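Local coordinates for PTS system, nitrogen regulatory IIA protein (PDB 2A0J), which probably takes part in phosphotransferase-dependent nitrogen regulation, as a IIA-type protein of the kind that carries phosphate on a histidine, at residues Q75-F80 with I102-E107. Residues are numbered along the deposited sequence; the frame is centred on the assembly and turned at random.
Sequences QATGAF and ILLVPE
Thr77 and Leu104 exchange two backbone hydrogen bonds. Leu104 N reaches Thr77 O at 2.8 Å in an almost straight bond, with an N-H...O angle of 178°. Thr77 N returns the bond to Leu104 O at 3.0 Å. Ala79 and Ile102 repeat the exchange two residues along. Between them, Gly78 faces Leu103 as a non-hydrogen-bonded pair, with their CA atoms 4.4 Å apart. Ala76 CA adds a CA-H...O contact to Leu104 O, 3.3 Å away. These antiparallel segments belong to the two inner strands, 77-83 and 97-106, of the mixed four-stranded sheet in this EIIA type 2 domain.

Side-chain contacts lie on both faces. Thr77 and Leu104 run side by side, and Thr77 CG2 touches Leu104 CB at 3.5 Å. The methyl sits between the backbone N and the carbonyl carbon, while OG1 is anti to N (chi1 -173°) and hydrogen-bonds to Glu36. On the same face, Ile102 CD1 meets Ala79 CB, and Leu33 of helix 22-33 covers all four side chains. On the other face, Leu103 CD1 leans over Thr77 O at 3.3 Å. Just before strand 77-83, Pro106 CD packs against Ala76 N at 3.6 Å.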
# COMPACT_ATOMS: atom_id res chain seq x y z
N GLN A 75 -14.18 -8.17 -0.64
CA GLN A 75 -14.25 -6.80 -0.18
C GLN A 75 -12.84 -6.23 -0.18
O GLN A 75 -11.91 -6.86 0.30
CB GLN A 75 -14.85 -6.71 1.22
CG GLN A 75 -14.89 -5.29 1.77
CD GLN A 75 -15.63 -5.19 3.09
OE1 GLN A 75 -15.36 -5.94 4.02
NE2 GLN A 75 -16.58 -4.26 3.16
N ALA A 76 -12.70 -5.04 -0.75
CA ALA A 76 -11.40 -4.39 -0.81
C ALA A 76 -10.79 -4.23 0.58
O ALA A 76 -11.49 -4.03 1.57
CB ALA A 76 -11.54 -3.03 -1.47
N THR A 77 -9.47 -4.32 0.64
CA THR A 77 -8.77 -4.17 1.90
C THR A 77 -7.41 -3.54 1.60
O THR A 77 -6.85 -3.75 0.52
CB THR A 77 -8.58 -5.54 2.59
OG1 THR A 77 -8.02 -5.34 3.89
CG2 THR A 77 -7.67 -6.44 1.76
N GLY A 78 -6.89 -2.76 2.54
CA GLY A 78 -5.61 -2.11 2.34
C GLY A 78 -4.78 -1.97 3.59
O GLY A 78 -5.18 -2.39 4.68
N ALA A 79 -3.60 -1.38 3.44
CA ALA A 79 -2.69 -1.16 4.56
C ALA A 79 -1.74 -0.03 4.19
O ALA A 79 -1.60 0.31 3.02
CB ALA A 79 -1.90 -2.42 4.86
N PHE A 80 -1.10 0.55 5.20
CA PHE A 80 -0.16 1.62 4.95
C PHE A 80 1.11 1.36 5.75
O PHE A 80 1.03 1.02 6.93
CB PHE A 80 -0.75 2.98 5.34
CG PHE A 80 0.11 4.14 4.96
CD1 PHE A 80 0.17 4.56 3.63
CD2 PHE A 80 0.91 4.77 5.91
CE1 PHE A 80 1.02 5.60 3.25
CE2 PHE A 80 1.76 5.81 5.54
CZ PHE A 80 1.82 6.23 4.20
N ILE A 102 -0.74 -0.47 0.28
CA ILE A 102 -1.08 -1.72 -0.40
C ILE A 102 -2.59 -1.88 -0.50
O ILE A 102 -3.31 -1.59 0.45
CB ILE A 102 -0.54 -2.97 0.33
CG1 ILE A 102 0.92 -2.77 0.72
CG2 ILE A 102 -0.69 -4.19 -0.56
CD1 ILE A 102 1.12 -1.95 2.00
N LEU A 103 -3.06 -2.35 -1.65
CA LEU A 103 -4.49 -2.55 -1.87
C LEU A 103 -4.80 -3.90 -2.50
O LEU A 103 -4.23 -4.25 -3.54
CB LEU A 103 -5.05 -1.45 -2.77
CG LEU A 103 -6.56 -1.59 -3.02
CD1 LEU A 103 -7.31 -1.37 -1.71
CD2 LEU A 103 -7.03 -0.61 -4.07
N LEU A 104 -5.71 -4.65 -1.88
CA LEU A 104 -6.16 -5.95 -2.39
C LEU A 104 -7.65 -5.80 -2.75
O LEU A 104 -8.48 -5.51 -1.88
CB LEU A 104 -6.01 -7.04 -1.32
CG LEU A 104 -5.08 -8.21 -1.60
CD1 LEU A 104 -5.40 -9.30 -0.57
CD2 LEU A 104 -5.27 -8.76 -3.02
N VAL A 105 -7.98 -6.01 -4.01
CA VAL A 105 -9.37 -5.85 -4.44
C VAL A 105 -10.03 -7.09 -5.02
O VAL A 105 -9.36 -7.97 -5.58
CB VAL A 105 -9.48 -4.70 -5.48
CG1 VAL A 105 -9.01 -3.40 -4.86
CG2 VAL A 105 -8.66 -5.02 -6.72
N PRO A 106 -11.36 -7.20 -4.87
CA PRO A 106 -12.04 -8.37 -5.43
C PRO A 106 -12.01 -8.26 -6.95
O PRO A 106 -11.71 -7.20 -7.49
CB PRO A 106 -13.46 -8.25 -4.86
CG PRO A 106 -13.62 -6.78 -4.62
CD PRO A 106 -12.28 -6.39 -4.06
N GLU A 107 -12.30 -9.35 -7.65
CA GLU A 107 -12.29 -9.31 -9.10
C GLU A 107 -13.72 -9.07 -9.60
O GLU A 107 -14.42 -10.02 -9.95
CB GLU A 107 -11.76 -10.63 -9.66
CG GLU A 107 -11.04 -10.50 -10.99
CD GLU A 107 -10.78 -11.84 -11.65
OE1 GLU A 107 -9.99 -11.88 -12.62
OE2 GLU A 107 -11.38 -12.85 -11.22